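Local coordinates for protein ferritin (PDB 3VNX) that probably oxidises ferrous iron and stores it as a mineral inside a hollow shell of 24 subunits, as other plant-type ferritins do, at residues H37-E51 with N138-H152. Sequence-based numbering, arbitrary orientation.
Sequences HIECEAAINEQINIE and NFQKLQALQAIADKH
Leu145 packs between Ala43, Ile44 and Gln47 at the apolar centre of this contact. Its CD1 lies 3.7 Å from Ala43 CB, and its CD2 meets Ile44 CD1 and Gln47 CG. Ile148 CD1 adds to the cover over Ala43 CB. These small and branched side chains join helices 38-66 and 123-151 of the ferritin four-helix bundle. The axes of segments 38-51 and 138-151 run antiparallel (168°) and approach to 9.4 Å.

Toward Asn138 the interface turns polar. Gln47 is a knob in a hole formed by Asn138, Lys141, Leu142 and Leu145. CG stands anti to the backbone N (chi1 -175°) and a bend at chi2 swings the amide toward Asn138. Gln47 NE2 donates to a lone pair of Asn138 OD1 at 3.0 Å, with the two amides nearly coplanar. Gln47 NE2 also donates to Glu51 OE1 at 2.8 Å, and Asn138 ND2 reaches that oxygen at 3.1 Å. Both donors come from the same face of the carboxylate. A leucine in place of Gln47 would probably cost Asn138 OD1 this donor and Glu51 OE1 one of its two bonds.

At the other end the His37 and His152 rings stack face to face, with centroids 3.7 Å apart. Beside them Lys151 NZ forms a salt bridge with Glu39 OE2 at 3.0 Å.

The Glu51 side chain lies about 3 Å from a bound calcium ion. The amides of Gln47 and Asn138 hold Glu51 OE1 with two bonds, and probably help to position this carboxylate beside the metal, as second-shell residues would.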
loop_
_atom_site.group_PDB
_atom_site.type_symbol
_atom_site.label_atom_id
_atom_site.label_comp_id
_atom_site.label_asym_id
_atom_site.label_seq_id
_atom_site.Cartn_x
_atom_site.Cartn_y
_atom_site.Cartn_z
ATOM N N HIS A 37 19.761 -42.294 -38.736
ATOM C CA HIS A 37 20.198 -43.675 -38.966
ATOM C C HIS A 37 19.649 -44.678 -37.967
ATOM O O HIS A 37 19.506 -44.386 -36.777
ATOM C CB HIS A 37 21.733 -43.743 -38.976
ATOM C CG HIS A 37 22.298 -45.031 -39.514
ATOM N ND1 HIS A 37 22.689 -45.182 -40.827
ATOM C CD2 HIS A 37 22.575 -46.210 -38.904
ATOM C CE1 HIS A 37 23.162 -46.404 -41.009
ATOM N NE2 HIS A 37 23.112 -47.045 -39.857
ATOM N N ILE A 38 19.358 -45.880 -38.448
ATOM C CA ILE A 38 18.780 -46.905 -37.577
ATOM C C ILE A 38 19.691 -47.207 -36.408
ATOM O O ILE A 38 19.232 -47.452 -35.294
ATOM C CB ILE A 38 18.490 -48.204 -38.328
ATOM C CG1 ILE A 38 19.777 -48.740 -38.978
ATOM C CG2 ILE A 38 17.369 -47.981 -39.355
ATOM C CD1 ILE A 38 19.599 -50.067 -39.661
ATOM N N GLU A 39 20.989 -47.165 -36.665
ATOM C CA GLU A 39 21.967 -47.481 -35.641
ATOM C C GLU A 39 21.909 -46.421 -34.530
ATOM O O GLU A 39 21.938 -46.737 -33.342
ATOM C CB GLU A 39 23.354 -47.582 -36.278
ATOM C CG GLU A 39 24.365 -48.335 -35.458
ATOM C CD GLU A 39 25.626 -48.648 -36.242
ATOM O OE1 GLU A 39 25.504 -48.926 -37.452
ATOM O OE2 GLU A 39 26.725 -48.626 -35.638
ATOM N N CYS A 40 21.803 -45.162 -34.931
ATOM C CA CYS A 40 21.580 -44.079 -33.984
ATOM C C CYS A 40 20.281 -44.274 -33.214
ATOM O O CYS A 40 20.281 -44.243 -31.981
ATOM C CB CYS A 40 21.564 -42.733 -34.709
ATOM S SG CYS A 40 23.167 -42.300 -35.434
ATOM N N GLU A 41 19.183 -44.484 -33.939
ATOM C CA GLU A 41 17.887 -44.767 -33.316
ATOM C C GLU A 41 18.000 -45.871 -32.279
ATOM O O GLU A 41 17.458 -45.758 -31.174
ATOM C CB GLU A 41 16.882 -45.194 -34.372
ATOM C CG GLU A 41 15.553 -45.692 -33.830
ATOM C CD GLU A 41 14.635 -46.126 -34.958
ATOM O OE1 GLU A 41 15.180 -46.536 -36.012
ATOM O OE2 GLU A 41 13.390 -46.061 -34.803
ATOM N N ALA A 42 18.714 -46.936 -32.642
ATOM C CA ALA A 42 18.906 -48.070 -31.739
ATOM C C ALA A 42 19.824 -47.744 -30.547
ATOM O O ALA A 42 19.590 -48.208 -29.430
ATOM C CB ALA A 42 19.415 -49.306 -32.515
ATOM N N ALA A 43 20.868 -46.957 -30.779
ATOM C CA ALA A 43 21.757 -46.556 -29.687
ATOM C C ALA A 43 21.035 -45.696 -28.645
ATOM O O ALA A 43 21.326 -45.779 -27.449
ATOM C CB ALA A 43 22.967 -45.815 -30.227
ATOM N N ILE A 44 20.097 -44.873 -29.098
ATOM C CA ILE A 44 19.314 -44.053 -28.175
ATOM C C ILE A 44 18.417 -44.936 -27.316
ATOM O O ILE A 44 18.289 -44.726 -26.106
ATOM C CB ILE A 44 18.455 -43.014 -28.911
ATOM C CG1 ILE A 44 19.332 -41.859 -29.401
ATOM C CG2 ILE A 44 17.330 -42.516 -28.006
ATOM C CD1 ILE A 44 19.962 -41.055 -28.281
ATOM N N ASN A 45 17.801 -45.935 -27.938
ATOM C CA ASN A 45 16.996 -46.875 -27.166
ATOM C C ASN A 45 17.841 -47.579 -26.117
ATOM O O ASN A 45 17.423 -47.764 -24.969
ATOM C CB ASN A 45 16.295 -47.864 -28.084
ATOM C CG ASN A 45 15.063 -47.266 -28.720
ATOM O OD1 ASN A 45 14.410 -46.407 -28.123
ATOM N ND2 ASN A 45 14.740 -47.698 -29.935
ATOM N N GLU A 46 19.052 -47.936 -26.515
ATOM C CA GLU A 46 19.976 -48.573 -25.603
ATOM C C GLU A 46 20.230 -47.650 -24.397
ATOM O O GLU A 46 20.112 -48.061 -23.243
ATOM C CB GLU A 46 21.274 -48.947 -26.342
ATOM C CG GLU A 46 22.343 -49.529 -25.455
ATOM O OE1 GLU A 46 20.914 -51.417 -25.293
ATOM O OE2 GLU A 46 22.605 -51.287 -23.876
ATOM N N GLN A 47 20.555 -46.395 -24.678
ATOM C CA GLN A 47 20.890 -45.434 -23.635
ATOM C C GLN A 47 19.639 -45.095 -22.803
ATOM O O GLN A 47 19.709 -44.923 -21.584
ATOM C CB GLN A 47 21.545 -44.188 -24.257
ATOM C CG GLN A 47 22.048 -43.152 -23.250
ATOM C CD GLN A 47 23.047 -43.717 -22.260
ATOM O OE1 GLN A 47 23.873 -44.566 -22.602
ATOM N NE2 GLN A 47 22.987 -43.233 -21.025
ATOM N N ILE A 48 18.477 -45.052 -23.441
ATOM C CA ILE A 48 17.250 -44.980 -22.660
ATOM C C ILE A 48 17.226 -46.099 -21.614
ATOM O O ILE A 48 17.012 -45.846 -20.417
ATOM C CB ILE A 48 15.990 -45.049 -23.538
ATOM C CG1 ILE A 48 15.775 -43.715 -24.243
ATOM C CG2 ILE A 48 14.769 -45.378 -22.692
ATOM C CD1 ILE A 48 15.010 -43.812 -25.534
ATOM N N ASN A 49 17.468 -47.331 -22.055
ATOM C CA ASN A 49 17.413 -48.466 -21.140
ATOM C C ASN A 49 18.447 -48.361 -20.028
ATOM O O ASN A 49 18.215 -48.819 -18.909
ATOM C CB ASN A 49 17.575 -49.796 -21.894
ATOM C CG ASN A 49 17.575 -51.011 -20.958
ATOM O OD1 ASN A 49 18.593 -51.695 -20.810
ATOM N ND2 ASN A 49 16.433 -51.277 -20.320
ATOM N N ILE A 50 19.590 -47.757 -20.340
ATOM C CA ILE A 50 20.663 -47.609 -19.360
ATOM C C ILE A 50 20.277 -46.618 -18.249
ATOM O O ILE A 50 20.541 -46.856 -17.062
ATOM C CB ILE A 50 21.973 -47.194 -20.054
ATOM C CG1 ILE A 50 22.397 -48.284 -21.042
ATOM C CG2 ILE A 50 23.077 -46.915 -19.030
ATOM C CD1 ILE A 50 23.761 -48.094 -21.635
ATOM N N GLU A 51 19.637 -45.513 -18.636
ATOM C CA GLU A 51 19.206 -44.504 -17.674
ATOM C C GLU A 51 18.072 -45.094 -16.873
ATOM O O GLU A 51 18.035 -44.998 -15.630
ATOM C CB GLU A 51 18.724 -43.220 -18.372
ATOM C CG GLU A 51 19.743 -42.537 -19.287
ATOM C CD GLU A 51 20.879 -41.800 -18.549
ATOM O OE1 GLU A 51 21.836 -41.371 -19.237
ATOM O OE2 GLU A 51 20.832 -41.638 -17.307
ATOM N N ASN A 138 28.363 -44.664 -16.691
ATOM C CA ASN A 138 27.420 -44.008 -17.581
ATOM C C ASN A 138 28.058 -42.894 -18.410
ATOM O O ASN A 138 27.609 -42.605 -19.513
ATOM C CB ASN A 138 26.196 -43.488 -16.851
ATOM C CG ASN A 138 25.038 -43.250 -17.799
ATOM O OD1 ASN A 138 24.992 -43.851 -18.864
ATOM N ND2 ASN A 138 24.114 -42.368 -17.431
ATOM N N PHE A 139 29.109 -42.279 -17.876
ATOM C CA PHE A 139 29.862 -41.284 -18.618
ATOM C C PHE A 139 30.431 -41.940 -19.879
ATOM O O PHE A 139 30.341 -41.395 -20.994
ATOM C CB PHE A 139 30.976 -40.728 -17.739
ATOM C CG PHE A 139 31.787 -39.644 -18.385
ATOM C CD1 PHE A 139 31.279 -38.900 -19.436
ATOM C CD2 PHE A 139 33.064 -39.357 -17.919
ATOM C CE1 PHE A 139 32.038 -37.895 -20.028
ATOM C CE2 PHE A 139 33.823 -38.360 -18.484
ATOM C CZ PHE A 139 33.308 -37.622 -19.555
ATOM N N GLN A 140 30.987 -43.132 -19.715
ATOM C CA GLN A 140 31.521 -43.842 -20.869
ATOM C C GLN A 140 30.399 -44.279 -21.816
ATOM O O GLN A 140 30.517 -44.129 -23.042
ATOM C CB GLN A 140 32.382 -45.021 -20.425
ATOM C CG GLN A 140 33.705 -44.563 -19.832
ATOM C CD GLN A 140 34.245 -45.497 -18.758
ATOM O OE1 GLN A 140 35.417 -45.874 -18.788
ATOM N NE2 GLN A 140 33.394 -45.873 -17.802
ATOM N N LYS A 141 29.303 -44.796 -21.258
ATOM C CA LYS A 141 28.150 -45.124 -22.100
ATOM C C LYS A 141 27.764 -43.891 -22.916
ATOM O O LYS A 141 27.564 -43.976 -24.131
ATOM C CB LYS A 141 26.959 -45.607 -21.271
ATOM C CG LYS A 141 27.150 -46.966 -20.629
ATOM C CD LYS A 141 27.402 -48.053 -21.681
ATOM C CE LYS A 141 27.553 -49.447 -21.045
ATOM N NZ LYS A 141 27.289 -50.555 -22.027
ATOM N N LEU A 142 27.683 -42.737 -22.258
ATOM C CA LEU A 142 27.308 -41.530 -22.975
ATOM C C LEU A 142 28.338 -41.237 -24.060
ATOM O O LEU A 142 27.966 -40.901 -25.180
ATOM C CB LEU A 142 27.120 -40.336 -22.027
ATOM C CG LEU A 142 25.770 -40.359 -21.299
ATOM C CD1 LEU A 142 25.695 -39.327 -20.172
ATOM C CD2 LEU A 142 24.628 -40.182 -22.291
ATOM N N GLN A 143 29.625 -41.384 -23.730
ATOM C CA GLN A 143 30.685 -41.189 -24.716
ATOM C C GLN A 143 30.496 -42.088 -25.953
ATOM O O GLN A 143 30.567 -41.630 -27.102
ATOM C CB GLN A 143 32.053 -41.420 -24.075
ATOM C CG GLN A 143 32.624 -40.184 -23.374
ATOM C CD GLN A 143 33.790 -40.522 -22.470
ATOM O OE1 GLN A 143 34.023 -41.689 -22.153
ATOM N NE2 GLN A 143 34.527 -39.504 -22.047
ATOM N N ALA A 144 30.240 -43.366 -25.706
ATOM C CA ALA A 144 29.920 -44.308 -26.767
ATOM C C ALA A 144 28.709 -43.855 -27.589
ATOM O O ALA A 144 28.688 -43.998 -28.827
ATOM C CB ALA A 144 29.678 -45.719 -26.173
ATOM N N LEU A 145 27.695 -43.312 -26.914
ATOM C CA LEU A 145 26.485 -42.899 -27.629
ATOM C C LEU A 145 26.805 -41.789 -28.616
ATOM O O LEU A 145 26.304 -41.773 -29.743
ATOM C CB LEU A 145 25.354 -42.471 -26.683
ATOM C CG LEU A 145 24.180 -41.755 -27.372
ATOM C CD1 LEU A 145 23.601 -42.562 -28.509
ATOM C CD2 LEU A 145 23.078 -41.385 -26.387
ATOM N N GLN A 146 27.657 -40.860 -28.214
ATOM C CA GLN A 146 27.978 -39.785 -29.140
ATOM C C GLN A 146 28.900 -40.298 -30.260
ATOM O O GLN A 146 28.854 -39.798 -31.394
ATOM C CB GLN A 146 28.532 -38.554 -28.401
ATOM C CG GLN A 146 30.033 -38.481 -28.285
ATOM C CD GLN A 146 30.702 -37.964 -29.548
ATOM O OE1 GLN A 146 30.282 -36.959 -30.143
ATOM N NE2 GLN A 146 31.760 -38.650 -29.957
ATOM N N ALA A 147 29.708 -41.312 -29.951
ATOM C CA ALA A 147 30.597 -41.903 -30.954
ATOM C C ALA A 147 29.782 -42.414 -32.127
ATOM O O ALA A 147 30.116 -42.153 -33.293
ATOM C CB ALA A 147 31.424 -43.030 -30.360
ATOM N N ILE A 148 28.710 -43.139 -31.828
ATOM C CA ILE A 148 27.836 -43.625 -32.887
ATOM C C ILE A 148 27.233 -42.459 -33.669
ATOM O O ILE A 148 27.269 -42.435 -34.904
ATOM C CB ILE A 148 26.722 -44.532 -32.344
ATOM C CG1 ILE A 148 27.322 -45.793 -31.708
ATOM C CG2 ILE A 148 25.773 -44.941 -33.468
ATOM C CD1 ILE A 148 26.273 -46.760 -31.148
ATOM N N ALA A 149 26.678 -41.491 -32.944
ATOM C CA ALA A 149 26.187 -40.251 -33.547
ATOM C C ALA A 149 27.227 -39.623 -34.472
ATOM O O ALA A 149 26.904 -39.209 -35.589
ATOM C CB ALA A 149 25.772 -39.248 -32.453
ATOM N N ASP A 150 28.469 -39.539 -33.994
ATOM C CA ASP A 150 29.567 -38.976 -34.782
ATOM C C ASP A 150 29.869 -39.832 -36.020
ATOM O O ASP A 150 30.031 -39.307 -37.129
ATOM C CB ASP A 150 30.836 -38.830 -33.928
ATOM C CG ASP A 150 31.938 -38.046 -34.645
ATOM O OD1 ASP A 150 31.622 -37.256 -35.563
ATOM O OD2 ASP A 150 33.122 -38.216 -34.291
ATOM N N LYS A 151 29.942 -41.147 -35.809
ATOM C CA LYS A 151 30.171 -42.101 -36.886
ATOM C C LYS A 151 29.269 -41.799 -38.087
ATOM O O LYS A 151 29.749 -41.671 -39.221
ATOM C CB LYS A 151 29.939 -43.524 -36.363
ATOM C CG LYS A 151 29.991 -44.605 -37.411
ATOM C CD LYS A 151 30.336 -45.951 -36.790
ATOM C CE LYS A 151 29.184 -46.510 -35.970
ATOM N NZ LYS A 151 29.547 -47.793 -35.277
ATOM N N HIS A 152 27.968 -41.660 -37.836
ATOM C CA HIS A 152 27.015 -41.467 -38.927
ATOM C C HIS A 152 26.814 -39.980 -39.274
ATOM O O HIS A 152 25.896 -39.604 -40.023
ATOM C CB HIS A 152 25.691 -42.195 -38.626
ATOM C CG HIS A 152 25.840 -43.683 -38.504
ATOM N ND1 HIS A 152 25.744 -44.532 -39.587
ATOM C CD2 HIS A 152 26.094 -44.470 -37.431
ATOM C CE1 HIS A 152 25.916 -45.780 -39.182
ATOM N NE2 HIS A 152 26.136 -45.770 -37.880
#